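Local atomic coordinates of putative rRNA methyltransferase (PDB entry 4RWZ), a protein that probably methylates the adenine N1 of 16S rRNA in the 30S ribosomal subunit, a modification that confers resistance to aminoglycoside antibiotics. Residues 24-29 / 47-52; 177-182 / 210-215. All coordinates share one frame; numbering follows the deposited sequence. Where two conformers were deposited one is given.

Interaction 1: 24-29 / 47-52; sequences HARVLI and PDTYCI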
loop_
_atom_site.group_PDB
_atom_site.type_symbol
_atom_site.label_atom_id
_atom_site.label_comp_id
_atom_site.label_asym_id
_atom_site.label_seq_id
_atom_site.Cartn_x
_atom_site.Cartn_y
_atom_site.Cartn_z
ATOM N N HIS A 24 -7.359 -14.735 10.575
ATOM C CA HIS A 24 -7.940 -13.695 9.737
ATOM C C HIS A 24 -8.167 -14.173 8.309
ATOM O O HIS A 24 -7.293 -14.783 7.697
ATOM C CB HIS A 24 -7.033 -12.464 9.736
ATOM C CG HIS A 24 -6.798 -11.901 11.093
ATOM N ND1 HIS A 24 -5.747 -12.292 11.894
ATOM C CD2 HIS A 24 -7.479 -10.965 11.795
ATOM C CE1 HIS A 24 -5.808 -11.642 13.043
ATOM N NE2 HIS A 24 -6.840 -10.815 13.003
ATOM N N ALA A 25 -9.336 -13.855 7.774
ATOM C CA ALA A 25 -9.721 -14.303 6.450
ATOM C C ALA A 25 -9.070 -13.490 5.322
ATOM O O ALA A 25 -8.883 -13.997 4.219
ATOM C CB ALA A 25 -11.229 -14.257 6.316
ATOM N N ARG A 26 -8.762 -12.221 5.586
ATOM C CA ARG A 26 -8.232 -11.327 4.551
ATOM C C ARG A 26 -7.086 -10.503 5.085
ATOM O O ARG A 26 -6.942 -10.342 6.306
ATOM C CB ARG A 26 -9.337 -10.394 4.036
ATOM C CG ARG A 26 -10.429 -11.129 3.205
ATOM C CD ARG A 26 -11.600 -10.225 2.861
ATOM N NE ARG A 26 -11.275 -9.159 1.916
ATOM C CZ ARG A 26 -11.183 -9.317 0.595
ATOM N NH1 ARG A 26 -11.384 -10.516 0.053
ATOM N NH2 ARG A 26 -10.892 -8.281 -0.186
ATOM N N VAL A 27 -6.288 -9.977 4.159
ATOM C CA VAL A 27 -5.188 -9.084 4.484
ATOM C C VAL A 27 -5.257 -7.846 3.622
ATOM O O VAL A 27 -5.473 -7.917 2.401
ATOM C CB VAL A 27 -3.820 -9.767 4.221
ATOM C CG1 VAL A 27 -2.649 -8.795 4.521
ATOM C CG2 VAL A 27 -3.705 -11.060 5.033
ATOM N N LEU A 28 -5.106 -6.692 4.267
ATOM C CA LEU A 28 -5.035 -5.414 3.583
ATOM C C LEU A 28 -3.663 -4.834 3.866
ATOM O O LEU A 28 -3.184 -4.922 5.003
ATOM C CB LEU A 28 -6.123 -4.481 4.156
ATOM C CG LEU A 28 -5.997 -2.991 3.956
ATOM C CD1 LEU A 28 -6.197 -2.586 2.490
ATOM C CD2 LEU A 28 -7.072 -2.267 4.846
ATOM N N ILE A 29 -2.991 -4.328 2.826
ATOM C CA ILE A 29 -1.729 -3.608 3.050
ATOM C C ILE A 29 -1.880 -2.235 2.474
ATOM O O ILE A 29 -2.269 -2.066 1.309
ATOM C CB ILE A 29 -0.536 -4.342 2.420
ATOM C CG1 ILE A 29 -0.464 -5.768 3.042
ATOM C CG2 ILE A 29 0.778 -3.485 2.604
ATOM C CD1 ILE A 29 0.707 -6.646 2.422
ATOM N N PRO A 47 -13.079 -6.593 11.237
ATOM C CA PRO A 47 -12.356 -7.392 12.241
ATOM C C PRO A 47 -11.812 -8.708 11.658
ATOM O O PRO A 47 -10.911 -9.326 12.226
ATOM C CB PRO A 47 -13.425 -7.676 13.320
ATOM C CG PRO A 47 -14.778 -7.398 12.611
ATOM C CD PRO A 47 -14.463 -6.287 11.652
ATOM N N ASP A 48 -12.298 -9.083 10.488
ATOM C CA ASP A 48 -11.855 -10.308 9.829
ATOM C C ASP A 48 -10.635 -10.088 8.938
ATOM O O ASP A 48 -10.122 -11.033 8.337
ATOM C CB ASP A 48 -13.004 -10.949 9.034
ATOM C CG ASP A 48 -13.308 -10.235 7.708
ATOM O OD1 ASP A 48 -12.875 -9.072 7.452
ATOM O OD2 ASP A 48 -14.033 -10.856 6.902
ATOM N N THR A 49 -10.189 -8.837 8.846
ATOM C CA THR A 49 -9.052 -8.497 7.991
ATOM C C THR A 49 -7.860 -8.079 8.833
ATOM O O THR A 49 -7.999 -7.252 9.755
ATOM C CB THR A 49 -9.463 -7.363 7.012
ATOM O OG1 THR A 49 -10.663 -7.768 6.302
ATOM C CG2 THR A 49 -8.306 -6.944 6.043
ATOM N N TYR A 50 -6.691 -8.655 8.536
ATOM C CA TYR A 50 -5.455 -8.184 9.139
ATOM C C TYR A 50 -4.966 -7.002 8.309
ATOM O O TYR A 50 -4.689 -7.139 7.125
ATOM C CB TYR A 50 -4.411 -9.322 9.192
ATOM C CG TYR A 50 -3.257 -9.035 10.157
ATOM C CD1 TYR A 50 -3.420 -9.176 11.534
ATOM C CD2 TYR A 50 -2.012 -8.610 9.683
ATOM C CE1 TYR A 50 -2.398 -8.917 12.402
ATOM C CE2 TYR A 50 -0.953 -8.343 10.564
ATOM C CZ TYR A 50 -1.162 -8.499 11.933
ATOM O OH TYR A 50 -0.147 -8.257 12.862
ATOM N N CYS A 51 -4.836 -5.829 8.927
ATOM C CA CYS A 51 -4.569 -4.571 8.192
ATOM C C CYS A 51 -3.180 -4.081 8.506
ATOM O O CYS A 51 -2.860 -3.912 9.675
ATOM C CB CYS A 51 -5.552 -3.510 8.602
ATOM S SG CYS A 51 -7.306 -4.046 8.329
ATOM N N ILE A 52 -2.360 -3.886 7.479
ATOM C CA ILE A 52 -0.951 -3.556 7.672
ATOM C C ILE A 52 -0.680 -2.229 7.029
ATOM O O ILE A 52 -0.922 -2.069 5.839
ATOM C CB ILE A 52 -0.032 -4.634 7.024
ATOM C CG1 ILE A 52 -0.379 -6.016 7.598
ATOM C CG2 ILE A 52 1.433 -4.249 7.252
ATOM C CD1 ILE A 52 0.499 -7.190 6.966
#
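Strands 26-29 and 49-52 run parallel, pairing Arg26 with Thr49, Val27 with Tyr50, Leu28 with Cys51 and Ile29 with Ile52. Their axes come within 4.4 Å and differ by 17° in direction. The hydrogen bonds alternate: Arg26 O accepts from Tyr50 N, Leu28 N donates to Tyr50 O (2.9 Å), and Leu28 O accepts from Ile52 N. Just before the strands, Asp48 O takes a bond from Arg26 N at 3.3 Å and a weak, bent one from Ala25 N. CA-H...O contacts, such as Val27 CA to Tyr50 O, run beside the main ladder. This is the first beta-alpha-beta unit of the Rossmann-like methyltransferase sheet, with helix 37-45 as its crossover. That helix covers the face carrying Leu28 and Cys51, while helix 14-21 lies against Val27 and Tyr50.

Where the strands begin, the His24 ring packs against Tyr50 as an edge-to-face pair. The ring planes are 61° apart, and Tyr50 CD1 lies 3.7 Å from His24 CE1, over the imidazole face but toward its rim. Tyr50 CB lies over the same ring, a CH-pi contact 4.3 Å from the His24 centroid. With Tyr50 CG anti to its own backbone N (chi1 -163°), the phenol is directed so that its CD1 edge meets the His24 ring. His24 ND1 is hydrogen-bonded to Leu21 O, which holds the imidazole against the end of helix 14-21. Next to Val27, Ile29 and Ile52 lie side by side, pointing the same way. On the other face Thr49 CG2 rests against Leu28 CB at 3.8 Å, and Leu28 CD2 reaches Cys51 SG.

Interaction 2: 177-182 / 210-215; sequences EIRTSE and TAEAIG
A classic beta bulge marks this antiparallel pairing at the edge of the methyltransferase sheet: Arg179 and Thr180 both face Thr210. Arg179 N donates to Thr210 O at 2.8 Å, Thr180 N to Thr210 OG1 at 3.1 Å, and Thr210 N to Thr180 O. The side-chain bond depends on the Thr210 rotamer (chi1 70°), with OG1 between the backbone N and carbonyl carbon. Before the bulge, Glu177 and Glu212 form a hydrogen-bonded pair with two backbone bonds. The next pair, Ile178 and Ala211, is non-hydrogen-bonded, and Ala211 CB sits 3.7 Å from Ile178 CA.

Arg179 folds back along the strand, bent at chi2 (-60°), and crosses Glu212. Its NH2 and NE form a side-on salt bridge to the single atom Glu212 OE1, at 3.0 and 3.3 Å, from one face of the carboxylate. The two planes are 40° apart. Glu177 CG lies over the centre of the guanidinium, and Glu177 CB meets Ile214 CG2 at 3.8 Å. The Glu177 carboxylate itself forms a salt bridge with Arg172. One carboxylate oxygen thus takes both Arg179 bonds, and their bent, tilted geometry suggests a mainly electrostatic grip.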
loop_
_atom_site.group_PDB
_atom_site.type_symbol
_atom_site.label_atom_id
_atom_site.label_comp_id
_atom_site.label_asym_id
_atom_site.label_seq_id
_atom_site.Cartn_x
_atom_site.Cartn_y
_atom_site.Cartn_z
ATOM N N GLU A 177 -3.909 -6.568 -14.120
ATOM C CA GLU A 177 -4.895 -6.218 -15.139
ATOM C C GLU A 177 -5.726 -5.042 -14.648
ATOM O O GLU A 177 -6.455 -5.171 -13.670
ATOM C CB GLU A 177 -5.786 -7.430 -15.422
ATOM C CG GLU A 177 -6.791 -7.191 -16.522
ATOM C CD GLU A 177 -6.158 -7.068 -17.910
ATOM O OE1 GLU A 177 -5.137 -7.741 -18.192
ATOM O OE2 GLU A 177 -6.729 -6.344 -18.757
ATOM N N ILE A 178 -5.603 -3.885 -15.292
ATOM C CA ILE A 178 -6.393 -2.713 -14.862
ATOM C C ILE A 178 -7.895 -2.994 -14.975
ATOM O O ILE A 178 -8.357 -3.514 -15.982
ATOM C CB ILE A 178 -6.044 -1.450 -15.693
ATOM C CG1 ILE A 178 -4.592 -1.036 -15.380
ATOM C CG2 ILE A 178 -6.996 -0.310 -15.368
ATOM C CD1 ILE A 178 -4.123 0.268 -16.039
ATOM N N ARG A 179 -8.629 -2.636 -13.942
ATOM C CA ARG A 179 -10.078 -2.874 -13.903
ATOM C C ARG A 179 -10.850 -1.597 -14.020
ATOM O O ARG A 179 -11.625 -1.414 -14.932
ATOM C CB ARG A 179 -10.453 -3.612 -12.624
ATOM C CG ARG A 179 -9.882 -5.024 -12.622
ATOM C CD ARG A 179 -10.429 -5.831 -13.824
ATOM N NE ARG A 179 -9.937 -7.212 -13.840
ATOM C CZ ARG A 179 -10.076 -8.045 -14.868
ATOM N NH1 ARG A 179 -10.667 -7.636 -15.981
ATOM N NH2 ARG A 179 -9.592 -9.276 -14.795
ATOM N N THR A 180 -10.655 -0.706 -13.080
ATOM C CA THR A 180 -11.422 0.517 -13.023
ATOM C C THR A 180 -10.497 1.709 -13.189
ATOM O O THR A 180 -9.412 1.733 -12.612
ATOM C CB THR A 180 -12.104 0.600 -11.633
ATOM O OG1 THR A 180 -13.094 -0.430 -11.547
ATOM C CG2 THR A 180 -12.722 1.968 -11.373
ATOM N N SER A 181 -10.927 2.691 -13.974
ATOM C CA SER A 181 -10.232 3.980 -14.014
ATOM C C SER A 181 -11.337 5.060 -14.078
ATOM O O SER A 181 -11.992 5.209 -15.099
ATOM C CB SER A 181 -9.307 4.037 -15.227
ATOM O OG SER A 181 -8.601 5.262 -15.324
ATOM N N GLU A 182 -11.559 5.793 -12.992
ATOM C CA GLU A 182 -12.659 6.763 -12.952
ATOM C C GLU A 182 -12.329 8.006 -12.159
ATOM O O GLU A 182 -11.525 7.946 -11.243
ATOM C CB GLU A 182 -13.929 6.143 -12.377
ATOM C CG GLU A 182 -14.342 4.868 -13.057
ATOM C CD GLU A 182 -15.521 4.191 -12.387
ATOM O OE1 GLU A 182 -15.842 4.560 -11.229
ATOM O OE2 GLU A 182 -16.120 3.287 -13.026
ATOM N N THR A 210 -7.844 0.942 -10.324
ATOM C CA THR A 210 -7.739 -0.331 -9.609
ATOM C C THR A 210 -7.233 -1.370 -10.597
ATOM O O THR A 210 -7.379 -1.227 -11.806
ATOM C CB THR A 210 -9.097 -0.848 -9.001
ATOM O OG1 THR A 210 -9.963 -1.265 -10.062
ATOM C CG2 THR A 210 -9.781 0.218 -8.119
ATOM N N ALA A 211 -6.555 -2.395 -10.097
ATOM C CA ALA A 211 -6.127 -3.457 -10.976
ATOM C C ALA A 211 -6.094 -4.773 -10.225
ATOM O O ALA A 211 -5.951 -4.801 -8.993
ATOM C CB ALA A 211 -4.722 -3.139 -11.568
ATOM N N GLU A 212 -6.228 -5.855 -10.956
ATOM C CA GLU A 212 -6.258 -7.181 -10.338
ATOM C C GLU A 212 -4.920 -7.887 -10.539
ATOM O O GLU A 212 -4.392 -7.884 -11.647
ATOM C CB GLU A 212 -7.376 -8.030 -10.980
ATOM C CG GLU A 212 -7.463 -9.462 -10.416
ATOM C CD GLU A 212 -8.572 -10.293 -11.093
ATOM O OE1 GLU A 212 -9.404 -9.707 -11.796
ATOM O OE2 GLU A 212 -8.584 -11.526 -10.954
ATOM N N ALA A 213 -4.405 -8.522 -9.492
ATOM C CA ALA A 213 -3.157 -9.268 -9.649
ATOM C C ALA A 213 -3.477 -10.511 -10.451
ATOM O O ALA A 213 -4.343 -11.309 -10.060
ATOM C CB ALA A 213 -2.586 -9.641 -8.291
ATOM N N ILE A 214 -2.798 -10.667 -11.581
ATOM C CA ILE A 214 -3.031 -11.836 -12.414
ATOM C C ILE A 214 -1.877 -12.815 -12.540
ATOM O O ILE A 214 -0.749 -12.598 -12.077
ATOM C CB ILE A 214 -3.491 -11.413 -13.851
ATOM C CG1 ILE A 214 -2.460 -10.480 -14.456
ATOM C CG2 ILE A 214 -4.915 -10.795 -13.807
ATOM C CD1 ILE A 214 -2.740 -10.032 -15.900
ATOM N N GLY A 215 -2.189 -13.910 -13.229
ATOM C CA GLY A 215 -1.227 -14.910 -13.637
ATOM C C GLY A 215 -1.360 -16.271 -12.976
ATOM O O GLY A 215 -1.515 -16.342 -11.766
#

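In the fold
Interactions 1 and 2 belong to one seven-stranded mixed sheet of strand order 3-2-1-4-5-7-6, the class I AdoMet-dependent methyltransferase fold. Interaction 1 joins its first two strands in the parallel part. Interaction 2 joins the last two, the antiparallel pair in which 207-213 lies between 133-139 and the edge strand 176-183. Strands 98-104 and 133-139 separate the two contacts. Their centres are about 20 Å apart and their nearest atoms about 11 Å, so they do not touch. In methyltransferases of this class AdoMet binds at the C-terminal ends of the parallel strands. Segments 24-29 and 47-52 therefore probably lead toward the cofactor site.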